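Local coordinates for protein disulfide isomerase (Pseudomonas aeruginosa, PDB 4N30) that probably acts as a thioredoxin-fold thiol-disulfide oxidoreductase of the DsbA subfamily, forming or rearranging disulfide bonds in other proteins, at residues 57-62 and 87-92; 183-188 and 196-201. All coordinates share one frame; numbering follows the deposited sequence.

Interaction 1 (57-62 and 87-92); sequences TINEYA and NLVWRH
Ile58 to Ala62 and Asn87 to Arg91 are zipped in parallel register by five backbone hydrogen bonds, beginning with Ile58 N to Asn87 O (2.8 Å) and finishing with Ala62 N to Arg91 O (2.9 Å). The strand axes differ by 24°, the twist of a parallel pair.

On the face bearing Asn59, Tyr61 and Arg91, the Arg91 chain, bent at chi2 (-56°) and chi3, runs beside Asn59 and gives NH1 to Asn59 OD1 (3.0 Å). This acceptor lies in the guanidinium plane, whereas NH1 approaches from above the amide carbonyl plane. Arg91 NE forms a salt bridge with Asp171, which further fixes the group. Thr57 OG1 lies 2.7 Å from Asn87 OD1, and Asn191 OD1 is also within its reach. Waters close both ends of the pair: one accepts from Asn87 ND2 and donates weakly to Thr57 OG1, the other links Ala62 O and His92 ND1, while His92 NE2 is hydrogen-bonded to Glu110.

Two CH-pi contacts complete the pairing. Arg91 CB lies over one face of the Tyr61 ring, 3.6 Å from its centroid, and Ala62 CB lies equally close to the centroid of the Trp90 six-membered ring. Beside Trp90, Glu60 sends OE2 to Thr73, while OE1 is buried near Leu88 CD1 (3.9 Å) without a polar partner in the model.

These strands belong to the beta-alpha-beta unit whose crossover is helix 67-81. Leu88 and Trp90 pack on that helix and on helix 99-131, Tyr61 and Arg91 on helix 162-177; strand 185-190 flanks 57-62.

Interaction 2 (183-188 and 196-201); sequences TPTLVI and SVKLEG
Thr185 OG1 has two partners: it donates to Ala182 O and accepts from a water 2.8 Å away. The same water donates to Glu200 OE1, also at 2.8 Å, so it spans the non-hydrogen-bonded pair Thr185-Glu200.

The main chains join as a regular antiparallel hairpin. Leu186 and Leu199 exchange both backbone bonds, with Leu186 N to Leu199 O at 2.8 Å; Ile188 and Val197 do the same. Beyond the strand ends, Gly201 N reaches Pro184 O (2.9 Å), extending the pairing to the proline that follows a cis peptide bond, the cis-proline loop characteristic of the thioredoxin fold.

Apolar contacts occupy both faces. Ile188 CD1 meets Leu199 CD1 at 3.7 Å, diagonally across the hairpin. On the other face, with Thr185 OG1 beside the backbone N (chi1 -70°), CG2 is turned anti to that N and meets the aliphatic part of Lys198 at CG (3.7 Å), while Lys198 NZ continues to Lys178 O. At the Ser196 end, Val187 CG1 meets Ser196 CB.

Strand 196-200 is an outer strand of the sheet, and strand 56-62 lies beyond 185-190. Helix 205-216 packs against Leu186, Ile188, Val197 and Leu199, and helix 67-81 meets Pro184 and Leu186.

In the fold
The two interactions lie side by side in one mixed sheet, their centres about 9 Å apart, and strands 56-62 and 185-190 form the seam between them. Probable hydrogen bonds run from Asn59 N to Val187 O and from Tyr61 N to Thr185 O, both 2.9 Å, and Tyr61 CE2 packs on Val187 CG2 at 3.8 Å. Interaction 1 thus supplies the parallel half of the thioredoxin core and interaction 2 the antiparallel hairpin. Cys66 and Cys69 form a CxxC motif of thioredoxin type, apparently with free thiols, and are probably the redox-active pair. Ala62 of interaction 1 touches Cys69; in segment 183-188, Thr183, outside the pairing, touches both cysteines, and Pro184 packs on Phe68.

Interaction 1 (57-62 and 87-92)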
ATOM      1  N   THR A  57      10.061   1.510  -8.543  1.00 12.71           N
ATOM      2  CA  THR A  57       9.030   1.609  -7.478  1.00 11.73           C
ATOM      3  C   THR A  57       8.074   0.421  -7.659  1.00 12.38           C
ATOM      4  O   THR A  57       7.497   0.241  -8.757  1.00 12.31           O
ATOM      5  CB  THR A  57       8.226   2.823  -7.675  1.00 12.44           C
ATOM      6  OG1 THR A  57       9.032   3.970  -7.308  1.00 12.69           O
ATOM      7  CG2 THR A  57       6.932   2.885  -6.714  1.00 13.80           C
ATOM      8  N   ILE A  58       7.904  -0.349  -6.591  1.00 11.41           N
ATOM      9  CA  ILE A  58       6.852  -1.394  -6.523  1.00 10.86           C
ATOM     10  C   ILE A  58       5.579  -0.771  -5.977  1.00 10.18           C
ATOM     11  O   ILE A  58       5.594  -0.338  -4.771  1.00 11.20           O
ATOM     12  CB  ILE A  58       7.254  -2.545  -5.632  1.00 11.56           C
ATOM     13  CG1 ILE A  58       8.532  -3.266  -6.145  1.00 13.19           C
ATOM     14  CG2 ILE A  58       6.097  -3.533  -5.471  1.00 12.04           C
ATOM     15  CD1 ILE A  58       9.158  -4.301  -5.205  1.00 15.00           C
ATOM     16  N   ASN A  59       4.559  -0.553  -6.801  1.00  9.81           N
ATOM     17  CA  ASN A  59       3.236  -0.134  -6.353  1.00  9.55           C
ATOM     18  C   ASN A  59       2.442  -1.334  -5.931  1.00  9.24           C
ATOM     19  O   ASN A  59       2.215  -2.223  -6.776  1.00 10.81           O
ATOM     20  CB  ASN A  59       2.484   0.600  -7.485  1.00 10.56           C
ATOM     21  CG  ASN A  59       3.143   1.893  -7.824  1.00 11.61           C
ATOM     22  OD1 ASN A  59       2.891   2.912  -7.179  1.00 15.13           O
ATOM     23  ND2 ASN A  59       4.029   1.863  -8.827  1.00 12.76           N
ATOM     24  N   GLU A  60       2.158  -1.446  -4.643  1.00  9.18           N
ATOM     25  CA  GLU A  60       1.486  -2.649  -4.113  1.00  9.74           C
ATOM     26  C   GLU A  60       0.019  -2.304  -3.887  1.00 10.52           C
ATOM     27  O   GLU A  60      -0.304  -1.548  -2.958  1.00 10.60           O
ATOM     28  CB  GLU A  60       2.151  -3.096  -2.766  1.00  9.80           C
ATOM     29  CG  GLU A  60       1.417  -4.267  -2.122  1.00 10.32           C
ATOM     30  CD  GLU A  60       1.782  -4.541  -0.687  1.00 10.80           C
ATOM     31  OE1 GLU A  60       2.524  -3.853  -0.083  1.00 12.36           O
ATOM     32  OE2 GLU A  60       1.138  -5.511  -0.169  1.00 10.75           O
ATOM     33  N   TYR A  61      -0.847  -2.743  -4.763  1.00  8.76           N
ATOM     34  CA  TYR A  61      -2.279  -2.573  -4.605  1.00  8.86           C
ATOM     35  C   TYR A  61      -2.760  -3.571  -3.591  1.00  9.64           C
ATOM     36  O   TYR A  61      -2.650  -4.806  -3.781  1.00 10.19           O
ATOM     37  CB  TYR A  61      -3.023  -2.772  -5.943  1.00 10.36           C
ATOM     38  CG  TYR A  61      -2.790  -1.603  -6.867  1.00 10.19           C
ATOM     39  CD1 TYR A  61      -3.719  -0.571  -6.940  1.00 11.79           C
ATOM     40  CD2 TYR A  61      -1.631  -1.525  -7.675  1.00 11.10           C
ATOM     41  CE1 TYR A  61      -3.509   0.559  -7.736  1.00 13.68           C
ATOM     42  CE2 TYR A  61      -1.407  -0.390  -8.495  1.00 12.19           C
ATOM     43  CZ  TYR A  61      -2.390   0.573  -8.516  1.00 12.79           C
ATOM     44  OH  TYR A  61      -2.173   1.733  -9.277  1.00 14.86           O
ATOM     45  N   ALA A  62      -3.315  -3.089  -2.490  1.00  9.31           N
ATOM     46  CA  ALA A  62      -3.523  -3.923  -1.310  1.00  9.04           C
ATOM     47  C   ALA A  62      -4.716  -3.512  -0.477  1.00 10.10           C
ATOM     48  O   ALA A  62      -5.260  -2.396  -0.594  1.00 10.09           O
ATOM     49  CB  ALA A  62      -2.269  -3.921  -0.447  1.00 10.61           C
ATOM     50  N   ASN A  87      11.914   1.002  -4.253  1.00 11.93           N
ATOM     51  CA  ASN A  87      11.063   1.435  -3.127  1.00 12.49           C
ATOM     52  C   ASN A  87       9.683   0.866  -3.329  1.00 12.53           C
ATOM     53  O   ASN A  87       9.422   0.106  -4.267  1.00 12.52           O
ATOM     54  CB  ASN A  87      11.146   2.970  -2.956  1.00 12.34           C
ATOM     55  CG  ASN A  87      10.526   3.703  -4.088  1.00 13.35           C
ATOM     56  OD1 ASN A  87       9.695   3.244  -4.832  1.00 13.71           O
ATOM     57  ND2 ASN A  87      10.957   4.968  -4.215  1.00 14.71           N
ATOM     58  N   LEU A  88       8.836   1.133  -2.347  1.00 12.06           N
ATOM     59  CA  LEU A  88       7.495   0.513  -2.253  1.00 12.04           C
ATOM     60  C   LEU A  88       6.479   1.585  -1.993  1.00 11.80           C
ATOM     61  O   LEU A  88       6.695   2.435  -1.084  1.00 13.01           O
ATOM     62  CB  LEU A  88       7.520  -0.511  -1.044  1.00 13.69           C
ATOM     63  CG  LEU A  88       6.167  -1.051  -0.621  1.00 12.35           C
ATOM     64  CD1 LEU A  88       5.545  -1.946  -1.715  1.00 15.20           C
ATOM     65  CD2 LEU A  88       6.341  -1.940   0.592  1.00 12.95           C
ATOM     66  N   VAL A  89       5.405   1.636  -2.777  1.00 10.95           N
ATOM     67  CA  VAL A  89       4.310   2.549  -2.516  1.00 11.18           C
ATOM     68  C   VAL A  89       3.045   1.812  -2.323  1.00  9.75           C
ATOM     69  O   VAL A  89       2.692   0.931  -3.184  1.00 10.68           O
ATOM     70  CB  VAL A  89       4.174   3.606  -3.659  1.00 11.35           C
ATOM     71  CG1 VAL A  89       2.947   4.458  -3.418  1.00 13.01           C
ATOM     72  CG2 VAL A  89       5.461   4.464  -3.726  1.00 12.58           C
ATOM     73  N   TRP A  90       2.365   1.978  -1.183  1.00 10.41           N
ATOM     74  CA  TRP A  90       1.103   1.297  -0.952  1.00 10.42           C
ATOM     75  C   TRP A  90       0.050   1.962  -1.818  1.00 10.87           C
ATOM     76  O   TRP A  90      -0.090   3.214  -1.693  1.00 12.17           O
ATOM     77  CB  TRP A  90       0.714   1.448   0.515  1.00 10.92           C
ATOM     78  CG  TRP A  90      -0.642   0.863   0.899  1.00 10.53           C
ATOM     79  CD1 TRP A  90      -1.885   1.441   0.769  1.00 11.41           C
ATOM     80  CD2 TRP A  90      -0.893  -0.447   1.471  1.00 10.41           C
ATOM     81  NE1 TRP A  90      -2.838   0.633   1.263  1.00 11.67           N
ATOM     82  CE2 TRP A  90      -2.294  -0.518   1.717  1.00 11.08           C
ATOM     83  CE3 TRP A  90      -0.041  -1.490   1.875  1.00 10.67           C
ATOM     84  CZ2 TRP A  90      -2.882  -1.633   2.312  1.00 11.92           C
ATOM     85  CZ3 TRP A  90      -0.636  -2.581   2.504  1.00 11.96           C
ATOM     86  CH2 TRP A  90      -2.039  -2.627   2.704  1.00 11.37           C
ATOM     87  N   ARG A  91      -0.738   1.219  -2.557  1.00  9.66           N
ATOM     88  CA  ARG A  91      -1.881   1.752  -3.280  1.00  9.59           C
ATOM     89  C   ARG A  91      -3.111   1.053  -2.779  1.00  9.84           C
ATOM     90  O   ARG A  91      -3.168  -0.159  -2.600  1.00 10.75           O
ATOM     91  CB  ARG A  91      -1.698   1.488  -4.792  1.00 11.06           C
ATOM     92  CG  ARG A  91      -0.387   2.018  -5.401  1.00 12.08           C
ATOM     93  CD  ARG A  91      -0.150   3.490  -5.199  1.00 16.26           C
ATOM     94  NE  ARG A  91      -1.073   4.110  -6.056  1.00 20.22           N
ATOM     95  CZ  ARG A  91      -0.894   4.352  -7.366  1.00 22.95           C
ATOM     96  NH1 ARG A  91       0.210   3.990  -8.014  1.00 24.58           N
ATOM     97  NH2 ARG A  91      -1.891   4.918  -8.044  1.00 28.20           N
ATOM     98  N   HIS A  92      -4.217   1.769  -2.602  1.00  9.97           N
ATOM     99  CA  HIS A  92      -5.431   1.187  -2.032  1.00 10.60           C
ATOM    100  C   HIS A  92      -6.215   0.434  -3.012  1.00 10.63           C
ATOM    101  O   HIS A  92      -6.684   1.011  -4.037  1.00 11.04           O
ATOM    102  CB  HIS A  92      -6.282   2.295  -1.391  1.00 10.70           C
ATOM    103  CG  HIS A  92      -5.628   2.934  -0.264  1.00 10.30           C
ATOM    104  ND1 HIS A  92      -5.497   2.341   0.956  1.00 10.71           N
ATOM    105  CD2 HIS A  92      -5.085   4.221  -0.155  1.00 10.99           C
ATOM    106  CE1 HIS A  92      -4.866   3.204   1.772  1.00 11.29           C
ATOM    107  NE2 HIS A  92      -4.578   4.336   1.093  1.00 12.69           N
TER
HETATM  108  O   HOH W   1       9.869   6.938  -6.117  1.00 27.38           O
HETATM  109  O   HOH W   2      -6.351  -0.369   1.271  1.00 13.71           O

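Interaction 2 (183-188 and 196-201)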
ATOM      1  N   THR A 183      -5.920  -8.724  -4.777  1.00 10.72           N
ATOM      2  CA  THR A 183      -4.806  -8.201  -3.993  1.00  9.85           C
ATOM      3  C   THR A 183      -3.982  -9.267  -3.387  1.00 10.10           C
ATOM      4  O   THR A 183      -4.496 -10.386  -3.076  1.00 11.08           O
ATOM      5  CB  THR A 183      -5.282  -7.278  -2.844  1.00  9.38           C
ATOM      6  OG1 THR A 183      -6.247  -7.977  -2.063  1.00 10.62           O
ATOM      7  CG2 THR A 183      -5.981  -5.999  -3.398  1.00 11.02           C
ATOM      8  N   PRO A 184      -2.693  -9.121  -3.276  1.00 10.27           N
ATOM      9  CA  PRO A 184      -1.920  -7.960  -3.785  1.00 10.12           C
ATOM     10  C   PRO A 184      -1.691  -8.063  -5.268  1.00  9.75           C
ATOM     11  O   PRO A 184      -1.556  -9.196  -5.861  1.00 10.90           O
ATOM     12  CB  PRO A 184      -0.565  -8.112  -3.041  1.00 10.34           C
ATOM     13  CG  PRO A 184      -0.422  -9.637  -2.874  1.00 12.34           C
ATOM     14  CD  PRO A 184      -1.810 -10.103  -2.574  1.00 10.80           C
ATOM     15  N   THR A 185      -1.683  -6.949  -5.940  1.00 10.40           N
ATOM     16  CA  THR A 185      -1.210  -6.897  -7.359  1.00  9.27           C
ATOM     17  C   THR A 185      -0.153  -5.810  -7.372  1.00 10.51           C
ATOM     18  O   THR A 185      -0.297  -4.759  -6.713  1.00 10.44           O
ATOM     19  CB  THR A 185      -2.326  -6.515  -8.303  1.00 10.91           C
ATOM     20  OG1 THR A 185      -3.241  -7.613  -8.369  1.00 11.06           O
ATOM     21  CG2 THR A 185      -1.804  -6.278  -9.751  1.00 10.97           C
ATOM     22  N   LEU A 186       0.960  -6.087  -8.027  1.00 10.29           N
ATOM     23  CA  LEU A 186       2.079  -5.118  -8.152  1.00  9.93           C
ATOM     24  C   LEU A 186       2.103  -4.448  -9.490  1.00 10.01           C
ATOM     25  O   LEU A 186       1.918  -5.148 -10.471  1.00 11.21           O
ATOM     26  CB  LEU A 186       3.408  -5.819  -7.881  1.00 10.17           C
ATOM     27  CG  LEU A 186       3.442  -6.687  -6.644  1.00 10.52           C
ATOM     28  CD1 LEU A 186       4.896  -7.240  -6.476  1.00 12.09           C
ATOM     29  CD2 LEU A 186       3.019  -5.910  -5.382  1.00 11.84           C
ATOM     30  N   VAL A 187       2.382  -3.172  -9.480  1.00  9.95           N
ATOM     31  CA  VAL A 187       2.767  -2.472 -10.730  1.00 11.32           C
ATOM     32  C   VAL A 187       4.182  -1.971 -10.426  1.00 10.48           C
ATOM     33  O   VAL A 187       4.311  -1.067  -9.595  1.00  9.75           O
ATOM     34  CB  VAL A 187       1.794  -1.354 -11.117  1.00 11.14           C
ATOM     35  CG1 VAL A 187       2.390  -0.602 -12.352  1.00 13.90           C
ATOM     36  CG2 VAL A 187       0.424  -1.897 -11.460  1.00 12.22           C
ATOM     37  N   ILE A 188       5.179  -2.512 -11.142  1.00 11.09           N
ATOM     38  CA  ILE A 188       6.567  -2.102 -10.878  1.00 10.82           C
ATOM     39  C   ILE A 188       6.928  -1.122 -11.981  1.00 11.28           C
ATOM     40  O   ILE A 188       6.843  -1.458 -13.140  1.00 11.25           O
ATOM     41  CB  ILE A 188       7.515  -3.288 -10.888  1.00 12.23           C
ATOM     42  CG1 ILE A 188       7.050  -4.378  -9.901  1.00 13.23           C
ATOM     43  CG2 ILE A 188       8.955  -2.777 -10.625  1.00 13.17           C
ATOM     44  CD1 ILE A 188       7.964  -5.597  -9.800  1.00 18.32           C
ATOM     45  N   SER A 196       6.448   0.252 -17.124  1.00 11.87           N
ATOM     46  CA  SER A 196       5.945  -0.515 -15.952  1.00 12.62           C
ATOM     47  C   SER A 196       5.479  -1.879 -16.353  1.00 12.60           C
ATOM     48  O   SER A 196       5.306  -2.175 -17.523  1.00 13.38           O
ATOM     49  CB  SER A 196       4.823   0.222 -15.278  1.00 13.11           C
ATOM     50  OG  SER A 196       3.664   0.296 -16.096  1.00 17.41           O
ATOM     51  N   VAL A 197       5.380  -2.751 -15.355  1.00 11.02           N
ATOM     52  CA  VAL A 197       4.887  -4.091 -15.575  1.00 10.71           C
ATOM     53  C   VAL A 197       4.012  -4.491 -14.393  1.00 11.71           C
ATOM     54  O   VAL A 197       4.318  -4.205 -13.227  1.00 12.17           O
ATOM     55  CB  VAL A 197       6.055  -5.056 -15.784  1.00 12.15           C
ATOM     56  CG1 VAL A 197       6.999  -5.198 -14.580  1.00 13.34           C
ATOM     57  CG2 VAL A 197       5.590  -6.468 -16.094  1.00 13.60           C
ATOM     58  N   LYS A 198       2.948  -5.228 -14.661  1.00 11.63           N
ATOM     59  CA  LYS A 198       1.998  -5.657 -13.622  1.00 12.00           C
ATOM     60  C   LYS A 198       2.251  -7.120 -13.306  1.00 12.06           C
ATOM     61  O   LYS A 198       2.446  -8.016 -14.220  1.00 13.67           O
ATOM     62  CB  LYS A 198       0.609  -5.424 -14.168  1.00 13.48           C
ATOM     63  CG  LYS A 198      -0.411  -5.796 -13.115  1.00 15.34           C
ATOM     64  CD  LYS A 198      -1.828  -6.007 -13.622  1.00 17.25           C
ATOM     65  CE  LYS A 198      -2.375  -4.911 -14.482  1.00 16.15           C
ATOM     66  NZ  LYS A 198      -3.473  -5.387 -15.452  1.00 17.36           N
ATOM     67  N   LEU A 199       2.152  -7.505 -12.060  1.00 11.92           N
ATOM     68  CA  LEU A 199       2.285  -8.889 -11.615  1.00 11.45           C
ATOM     69  C   LEU A 199       1.149  -9.097 -10.640  1.00 10.18           C
ATOM     70  O   LEU A 199       1.010  -8.398  -9.646  1.00 10.44           O
ATOM     71  CB  LEU A 199       3.576  -9.147 -10.856  1.00 14.44           C
ATOM     72  CG  LEU A 199       4.917  -8.657 -11.464  1.00 14.89           C
ATOM     73  CD1 LEU A 199       6.031  -8.680 -10.440  1.00 17.87           C
ATOM     74  CD2 LEU A 199       5.219  -9.644 -12.572  1.00 17.55           C
ATOM     75  N   GLU A 200       0.339 -10.115 -10.853  1.00 11.15           N
ATOM     76  CA  GLU A 200      -0.750 -10.454  -9.923  1.00 12.53           C
ATOM     77  C   GLU A 200      -0.266 -11.432  -8.952  1.00 13.71           C
ATOM     78  O   GLU A 200       0.151 -12.499  -9.447  1.00 15.67           O
ATOM     79  CB  GLU A 200      -2.009 -10.931 -10.684  1.00 14.06           C
ATOM     80  CG  GLU A 200      -3.146 -11.317  -9.618  1.00 13.73           C
ATOM     81  CD  GLU A 200      -4.557 -11.339 -10.213  1.00 13.44           C
ATOM     82  OE1 GLU A 200      -4.840 -10.560 -11.176  1.00 14.68           O
ATOM     83  OE2 GLU A 200      -5.249 -12.290  -9.739  1.00 16.36           O
ATOM     84  N   GLY A 201      -0.463 -11.211  -7.643  1.00 13.29           N
ATOM     85  CA  GLY A 201      -0.104 -12.220  -6.602  1.00 14.97           C
ATOM     86  C   GLY A 201       1.087 -11.831  -5.785  1.00 12.06           C
ATOM     87  O   GLY A 201       1.640 -10.701  -5.832  1.00 13.04           O
TER
HETATM   88  O   HOH W   3      -5.433  -8.117 -10.039  1.00 13.38           O